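Local coordinates for protein nucleoporin NUP82 (Saccharomyces cerevisiae, PDB 3PBP) that is a structural component of the nuclear pore complex, here as the N-terminal domain that includes the Nup116-interacting region, at residues A[314-319]-A[361-366]; A[322-327]-A[382-387]. The protein carries 1 engineered substitution. One frame throughout, in Å; residues are numbered along the deposited sequence.

Contact 1. Residues A[314-319]-A[361-366]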
ATOM      1  N   ILE A 314       7.885 -11.214   6.888  1.00 58.60           N
ATOM      2  CA  ILE A 314       7.371 -12.034   5.821  1.00 57.34           C
ATOM      3  C   ILE A 314       6.108 -11.352   5.336  1.00 56.54           C
ATOM      4  O   ILE A 314       5.273 -10.933   6.138  1.00 55.39           O
ATOM      5  CB  ILE A 314       7.042 -13.457   6.320  1.00 58.78           C
ATOM      6  CG1 ILE A 314       8.336 -14.224   6.570  1.00 58.92           C
ATOM      7  CG2 ILE A 314       6.198 -14.208   5.291  1.00 57.57           C
ATOM      8  CD1 ILE A 314       8.097 -15.544   7.216  1.00 61.26           C
ATOM      9  N   VAL A 315       5.979 -11.221   4.022  1.00 56.27           N
ATOM     10  CA  VAL A 315       4.803 -10.594   3.446  1.00 56.55           C
ATOM     11  C   VAL A 315       3.828 -11.696   3.094  1.00 58.05           C
ATOM     12  O   VAL A 315       4.207 -12.653   2.436  1.00 58.82           O
ATOM     13  CB  VAL A 315       5.145  -9.807   2.172  1.00 54.89           C
ATOM     14  CG1 VAL A 315       3.886  -9.168   1.609  1.00 53.51           C
ATOM     15  CG2 VAL A 315       6.189  -8.747   2.483  1.00 54.09           C
ATOM     16  N   CYS A 316       2.582 -11.579   3.541  1.00 59.60           N
ATOM     17  CA  CYS A 316       1.592 -12.599   3.239  1.00 61.11           C
ATOM     18  C   CYS A 316       0.473 -12.042   2.375  1.00 61.35           C
ATOM     19  O   CYS A 316      -0.048 -10.959   2.650  1.00 61.79           O
ATOM     20  CB  CYS A 316       1.005 -13.178   4.528  1.00 63.23           C
ATOM     21  SG  CYS A 316      -0.268 -14.462   4.246  1.00 66.89           S
ATOM     22  N   VAL A 317       0.112 -12.788   1.331  1.00 61.32           N
ATOM     23  CA  VAL A 317      -0.954 -12.382   0.418  1.00 61.22           C
ATOM     24  C   VAL A 317      -2.043 -13.452   0.235  1.00 62.67           C
ATOM     25  O   VAL A 317      -1.745 -14.637   0.071  1.00 63.66           O
ATOM     26  CB  VAL A 317      -0.379 -12.021  -0.958  1.00 59.23           C
ATOM     27  CG1 VAL A 317      -1.472 -11.468  -1.847  1.00 58.91           C
ATOM     28  CG2 VAL A 317       0.737 -11.001  -0.799  1.00 59.24           C
ATOM     29  N   SER A 318      -3.302 -13.012   0.277  1.00 63.86           N
ATOM     30  CA  SER A 318      -4.480 -13.871   0.098  1.00 65.24           C
ATOM     31  C   SER A 318      -4.897 -13.931  -1.363  1.00 65.94           C
ATOM     32  O   SER A 318      -4.629 -13.000  -2.135  1.00 65.49           O
ATOM     33  CB  SER A 318      -5.687 -13.321   0.857  1.00 65.68           C
ATOM     34  OG  SER A 318      -5.550 -13.498   2.245  1.00 70.18           O
ATOM     35  N   PHE A 319      -5.594 -15.009  -1.724  1.00 66.39           N
ATOM     36  CA  PHE A 319      -6.088 -15.197  -3.089  1.00 65.23           C
ATOM     37  C   PHE A 319      -7.465 -15.870  -3.124  1.00 65.49           C
ATOM     38  O   PHE A 319      -7.821 -16.612  -2.205  1.00 64.09           O
ATOM     39  CB  PHE A 319      -5.088 -16.022  -3.891  1.00 62.70           C
ATOM     40  CG  PHE A 319      -3.963 -15.214  -4.471  1.00 60.11           C
ATOM     41  CD1 PHE A 319      -4.150 -14.486  -5.637  1.00 57.88           C
ATOM     42  CD2 PHE A 319      -2.711 -15.193  -3.853  1.00 59.23           C
ATOM     43  CE1 PHE A 319      -3.107 -13.747  -6.189  1.00 58.76           C
ATOM     44  CE2 PHE A 319      -1.662 -14.458  -4.396  1.00 58.28           C
ATOM     45  CZ  PHE A 319      -1.861 -13.732  -5.570  1.00 58.46           C
ATOM     46  N   LYS A 361     -11.633 -14.475   4.442  1.00 73.70           N
ATOM     47  CA  LYS A 361     -12.267 -13.172   4.564  1.00 73.44           C
ATOM     48  C   LYS A 361     -11.357 -12.087   5.145  1.00 72.28           C
ATOM     49  O   LYS A 361     -11.656 -10.896   5.002  1.00 72.85           O
ATOM     50  CB  LYS A 361     -13.576 -13.301   5.362  1.00 74.86           C
ATOM     51  CG  LYS A 361     -14.649 -14.103   4.597  1.00 76.59           C
ATOM     52  CD  LYS A 361     -15.832 -14.528   5.466  1.00 78.82           C
ATOM     53  CE  LYS A 361     -16.740 -13.346   5.814  1.00 80.92           C
ATOM     54  NZ  LYS A 361     -17.854 -13.731   6.741  1.00 79.23           N
ATOM     55  N   SER A 362     -10.254 -12.479   5.786  1.00 69.50           N
ATOM     56  CA  SER A 362      -9.313 -11.496   6.327  1.00 67.60           C
ATOM     57  C   SER A 362      -8.107 -12.090   7.042  1.00 66.30           C
ATOM     58  O   SER A 362      -8.140 -13.232   7.507  1.00 65.88           O
ATOM     59  CB  SER A 362     -10.007 -10.544   7.286  1.00 67.28           C
ATOM     60  OG  SER A 362     -10.054 -11.123   8.571  1.00 70.08           O
ATOM     61  N   LEU A 363      -7.041 -11.293   7.116  1.00 64.91           N
ATOM     62  CA  LEU A 363      -5.788 -11.682   7.771  1.00 63.58           C
ATOM     63  C   LEU A 363      -5.557 -10.758   8.966  1.00 63.70           C
ATOM     64  O   LEU A 363      -5.804  -9.547   8.885  1.00 63.43           O
ATOM     65  CB  LEU A 363      -4.617 -11.559   6.799  1.00 60.77           C
ATOM     66  CG  LEU A 363      -4.739 -12.383   5.521  1.00 59.73           C
ATOM     67  CD1 LEU A 363      -3.535 -12.117   4.634  1.00 58.10           C
ATOM     68  CD2 LEU A 363      -4.855 -13.868   5.876  1.00 59.88           C
ATOM     69  N   ILE A 364      -5.084 -11.327  10.071  1.00 62.97           N
ATOM     70  CA  ILE A 364      -4.861 -10.549  11.285  1.00 61.96           C
ATOM     71  C   ILE A 364      -3.592 -10.995  11.994  1.00 62.72           C
ATOM     72  O   ILE A 364      -3.234 -12.172  11.953  1.00 62.85           O
ATOM     73  CB  ILE A 364      -6.057 -10.706  12.258  1.00 60.34           C
ATOM     74  CG1 ILE A 364      -7.335 -10.210  11.590  1.00 58.14           C
ATOM     75  CG2 ILE A 364      -5.802  -9.942  13.541  1.00 60.46           C
ATOM     76  CD1 ILE A 364      -8.569 -10.339  12.437  1.00 58.04           C
ATOM     77  N   THR A 365      -2.908 -10.048  12.634  1.00 63.71           N
ATOM     78  CA  THR A 365      -1.686 -10.352  13.376  1.00 65.04           C
ATOM     79  C   THR A 365      -1.707  -9.665  14.716  1.00 65.54           C
ATOM     80  O   THR A 365      -2.307  -8.604  14.872  1.00 64.06           O
ATOM     81  CB  THR A 365      -0.409  -9.877  12.662  1.00 65.17           C
ATOM     82  OG1 THR A 365      -0.680  -8.647  11.980  1.00 66.15           O
ATOM     83  CG2 THR A 365       0.102 -10.932  11.696  1.00 65.53           C
ATOM     84  N   LEU A 366      -1.049 -10.291  15.682  1.00 66.76           N
ATOM     85  CA  LEU A 366      -0.956  -9.743  17.021  1.00 67.65           C
ATOM     86  C   LEU A 366       0.522  -9.533  17.290  1.00 68.83           C
ATOM     87  O   LEU A 366       1.287 -10.495  17.405  1.00 69.36           O
ATOM     88  CB  LEU A 366      -1.564 -10.709  18.046  1.00 66.34           C
ATOM     89  CG  LEU A 366      -3.072 -10.931  17.890  1.00 64.86           C
ATOM     90  CD1 LEU A 366      -3.539 -11.993  18.854  1.00 63.65           C
ATOM     91  CD2 LEU A 366      -3.813  -9.629  18.136  1.00 62.91           C
TER
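Ser318 OG rests in the fork at the end of Leu363, touching all three of its outer carbons: CD1 at 3.4 Å, CG at 3.6 Å and CD2 at 3.7 Å. These are van der Waals contacts, as carbon offers this hydroxyl no hydrogen bond. Leu363 is the one residue of 361-366 that reaches the other strand. Its CG lies beside its own backbone N and opposite the carbonyl carbon (chi1 -58°), which carries the fork across to 314-319. The CD1 branch touches two residues at once, since besides Ser318 OG it meets Cys316 SG, 4.0 Å from that methyl carbon. Cys316 and Ser318 are two positions apart on one strand and both have their CB on the side of Leu363, with Val317 facing away between them.

The backbones run in roughly opposite directions but stay apart, with the CA atoms of Ser318 and Leu363 8.1 Å from each other. They belong to different sheets, as expected for neighbouring blades of the beta-propeller formed by this domain. Leu373 also packs on Cys316, while Ile360 reaches Ser318. At the start of 361-366, a classic beta bulge sets Lys361 and Ser362 together opposite Ile376. With no hydrogen bond between the two segments, the junction relies on side-chain fit: one leucine fork set against a thiol and a hydroxyl, largely sealed from solvent.

Contact 2. Residues A[322-327]-A[382-387]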
ATOM      1  N   GLY A 322      -8.610 -19.376  -1.897  1.00 68.39           N
ATOM      2  CA  GLY A 322      -8.395 -19.724  -0.504  1.00 67.92           C
ATOM      3  C   GLY A 322      -6.951 -20.126  -0.277  1.00 67.53           C
ATOM      4  O   GLY A 322      -6.648 -20.936   0.596  1.00 66.80           O
ATOM      5  N   SER A 323      -6.057 -19.545  -1.075  1.00 67.99           N
ATOM      6  CA  SER A 323      -4.628 -19.830  -0.998  1.00 67.31           C
ATOM      7  C   SER A 323      -3.859 -18.667  -0.343  1.00 66.71           C
ATOM      8  O   SER A 323      -4.326 -17.511  -0.297  1.00 66.20           O
ATOM      9  CB  SER A 323      -4.087 -20.108  -2.412  1.00 67.61           C
ATOM     10  OG  SER A 323      -2.826 -20.755  -2.393  1.00 68.56           O
ATOM     11  N   LEU A 324      -2.670 -18.986   0.153  1.00 65.32           N
ATOM     12  CA  LEU A 324      -1.817 -18.016   0.829  1.00 63.25           C
ATOM     13  C   LEU A 324      -0.398 -18.154   0.318  1.00 61.66           C
ATOM     14  O   LEU A 324       0.088 -19.269   0.173  1.00 60.69           O
ATOM     15  CB  LEU A 324      -1.806 -18.324   2.321  1.00 62.95           C
ATOM     16  CG  LEU A 324      -2.161 -17.237   3.314  1.00 62.86           C
ATOM     17  CD1 LEU A 324      -3.526 -16.666   2.973  1.00 62.73           C
ATOM     18  CD2 LEU A 324      -2.140 -17.834   4.706  1.00 62.09           C
ATOM     19  N   ILE A 325       0.270 -17.045   0.026  1.00 60.51           N
ATOM     20  CA  ILE A 325       1.661 -17.151  -0.398  1.00 59.74           C
ATOM     21  C   ILE A 325       2.516 -16.332   0.564  1.00 59.19           C
ATOM     22  O   ILE A 325       2.285 -15.142   0.767  1.00 60.22           O
ATOM     23  CB  ILE A 325       1.903 -16.685  -1.875  1.00 58.49           C
ATOM     24  CG1 ILE A 325       1.635 -15.189  -2.044  1.00 59.77           C
ATOM     25  CG2 ILE A 325       1.042 -17.486  -2.804  1.00 58.19           C
ATOM     26  CD1 ILE A 325       2.109 -14.629  -3.389  1.00 55.67           C
ATOM     27  N   LEU A 326       3.481 -16.994   1.187  1.00 58.15           N
ATOM     28  CA  LEU A 326       4.372 -16.349   2.133  1.00 56.65           C
ATOM     29  C   LEU A 326       5.593 -15.901   1.349  1.00 56.57           C
ATOM     30  O   LEU A 326       6.304 -16.718   0.786  1.00 57.66           O
ATOM     31  CB  LEU A 326       4.744 -17.338   3.238  1.00 56.27           C
ATOM     32  CG  LEU A 326       3.553 -17.924   4.013  1.00 55.78           C
ATOM     33  CD1 LEU A 326       4.058 -18.746   5.187  1.00 56.38           C
ATOM     34  CD2 LEU A 326       2.657 -16.795   4.524  1.00 55.95           C
ATOM     35  N   LEU A 327       5.824 -14.594   1.309  1.00 56.60           N
ATOM     36  CA  LEU A 327       6.927 -14.027   0.550  1.00 54.85           C
ATOM     37  C   LEU A 327       8.023 -13.434   1.426  1.00 54.67           C
ATOM     38  O   LEU A 327       7.789 -13.100   2.579  1.00 54.65           O
ATOM     39  CB  LEU A 327       6.387 -12.944  -0.378  1.00 53.54           C
ATOM     40  CG  LEU A 327       5.114 -13.294  -1.148  1.00 52.93           C
ATOM     41  CD1 LEU A 327       4.603 -12.056  -1.908  1.00 53.16           C
ATOM     42  CD2 LEU A 327       5.402 -14.441  -2.081  1.00 51.24           C
ATOM     43  N   GLN A 382      -8.241 -19.752  11.747  1.00 80.48           N
ATOM     44  CA  GLN A 382      -7.110 -20.659  11.773  1.00 79.28           C
ATOM     45  C   GLN A 382      -5.876 -19.837  12.090  1.00 78.38           C
ATOM     46  O   GLN A 382      -5.881 -18.610  11.963  1.00 77.99           O
ATOM     47  CB  GLN A 382      -6.948 -21.353  10.418  1.00 79.12           C
ATOM     48  CG  GLN A 382      -7.940 -22.471  10.163  1.00 80.16           C
ATOM     49  CD  GLN A 382      -7.836 -23.030   8.763  1.00 80.61           C
ATOM     50  OE1 GLN A 382      -8.345 -22.444   7.812  1.00 81.48           O
ATOM     51  NE2 GLN A 382      -7.159 -24.162   8.625  1.00 80.79           N
ATOM     52  N   GLN A 383      -4.826 -20.511  12.530  1.00 77.69           N
ATOM     53  CA  GLN A 383      -3.585 -19.828  12.832  1.00 76.63           C
ATOM     54  C   GLN A 383      -2.438 -20.512  12.116  1.00 75.95           C
ATOM     55  O   GLN A 383      -2.110 -21.663  12.402  1.00 75.70           O
ATOM     56  CB  GLN A 383      -3.288 -19.820  14.329  1.00 76.81           C
ATOM     57  CG  GLN A 383      -2.046 -18.999  14.650  1.00 77.30           C
ATOM     58  CD  GLN A 383      -1.425 -19.342  15.982  1.00 77.59           C
ATOM     59  OE1 GLN A 383      -1.512 -18.573  16.949  1.00 77.39           O
ATOM     60  NE2 GLN A 383      -0.787 -20.505  16.044  1.00 77.18           N
ATOM     61  N   VAL A 384      -1.844 -19.800  11.170  1.00 75.22           N
ATOM     62  CA  VAL A 384      -0.715 -20.317  10.431  1.00 74.34           C
ATOM     63  C   VAL A 384       0.502 -19.980  11.284  1.00 74.52           C
ATOM     64  O   VAL A 384       0.711 -18.825  11.644  1.00 73.98           O
ATOM     65  CB  VAL A 384      -0.609 -19.635   9.065  1.00 73.45           C
ATOM     66  CG1 VAL A 384       0.533 -20.223   8.278  1.00 74.28           C
ATOM     67  CG2 VAL A 384      -1.905 -19.799   8.319  1.00 72.85           C
ATOM     68  N   ASN A 385       1.289 -20.988  11.633  1.00 75.11           N
ATOM     69  CA  ASN A 385       2.468 -20.761  12.451  1.00 76.84           C
ATOM     70  C   ASN A 385       3.716 -21.159  11.688  1.00 77.38           C
ATOM     71  O   ASN A 385       3.988 -22.344  11.527  1.00 78.85           O
ATOM     72  CB  ASN A 385       2.371 -21.579  13.738  1.00 77.85           C
ATOM     73  CG  ASN A 385       3.542 -21.342  14.669  1.00 79.46           C
ATOM     74  OD1 ASN A 385       4.700 -21.574  14.310  1.00 80.48           O
ATOM     75  ND2 ASN A 385       3.246 -20.878  15.878  1.00 80.69           N
ATOM     76  N   PHE A 386       4.484 -20.180  11.222  1.00 77.95           N
ATOM     77  CA  PHE A 386       5.686 -20.511  10.479  1.00 79.19           C
ATOM     78  C   PHE A 386       7.008 -20.255  11.180  1.00 81.09           C
ATOM     79  O   PHE A 386       8.021 -19.984  10.534  1.00 81.15           O
ATOM     80  CB  PHE A 386       5.677 -19.844   9.103  1.00 77.29           C
ATOM     81  CG  PHE A 386       4.976 -18.520   9.054  1.00 75.32           C
ATOM     82  CD1 PHE A 386       5.649 -17.351   9.348  1.00 74.19           C
ATOM     83  CD2 PHE A 386       3.650 -18.443   8.657  1.00 75.04           C
ATOM     84  CE1 PHE A 386       5.013 -16.121   9.242  1.00 73.66           C
ATOM     85  CE2 PHE A 386       3.007 -17.219   8.552  1.00 74.94           C
ATOM     86  CZ  PHE A 386       3.694 -16.055   8.844  1.00 74.02           C
HETATM   87  N   MSE A 387       7.002 -20.368  12.505  1.00 83.49           N
HETATM   88  CA  MSE A 387       8.220 -20.177  13.286  1.00 85.90           C
HETATM   89  C   MSE A 387       9.101 -21.421  13.214  1.00 84.70           C
HETATM   90  O   MSE A 387      10.237 -21.417  13.692  1.00 83.97           O
HETATM   91  CB  MSE A 387       7.882 -19.860  14.745  1.00 89.97           C
HETATM   92  CG  MSE A 387       7.536 -18.401  14.985  1.00 96.20           C
HETATM   93 SE   MSE A 387       8.979 -17.182  14.440  1.00105.81          SE
HETATM   94  CE  MSE A 387      10.025 -17.169  16.079  1.00103.10           C
TER
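Leu326 and Phe386 meet where the leucine's CD1 methyl comes within 3.5 Å of ring atom CD2. The same methyl carbon lies 3.8 Å from Phe386 CE2, so the methyl lies against the CD2-CE2 bond of the ring, and the two side chains cross obliquely. Leu326 CG stands opposite the carbonyl carbon (chi1 -58°), which brings the CD1 methyl to the ring. The second point of contact is looser: Leu324 CD2 and Val384 CG2 are 4.1 Å apart, and the two side chains pass alongside one another, pointing opposite ways.

Val384 turns its other methyl, CG1, to the edge of the Phe386 ring, in the ring plane. Phe386 itself occupies the N-cap position of helix 387-399. Just before it, Asn385 OD1 accepts a hydrogen bond from the backbone N of Met387 (a selenomethionine) at 3.2 Å, closing an Asx turn. That bond is fairly straight at the hydrogen (161°), though the donor stands 38° above the carbonyl plane.

The contact is wholly apolar and buried, joining strand 323-329 of one propeller blade to strand 380-385 of the next. Ile314 and Ser412 also touch Phe386, and Trp389 brings its ring against it from the helix. Val384 is flanked by Val375 of strand 372-376 and Leu414 of strand 413-419.

Going from the N terminus, the chain runs through 314-319, turns, and returns along 322-327 as the antiparallel neighbour in the same sheet, where Val315 O probably accepts a hydrogen bond from Leu327 N at 2.8 Å. It continues through strand 347-355, on the other side of 323-329 in the same sheet, before entering the next sheet at 361-366 and, further on, 382-387. Contact 1 closes a loop of 41 residues and contact 2 one of 54; their segments alternate, so the loops cross rather than nest. Both tie the same two blades together, with centres 8 Å apart. The centre of contact 1 is about 11 Å from the centre of the chain, that of contact 2 about 17 Å.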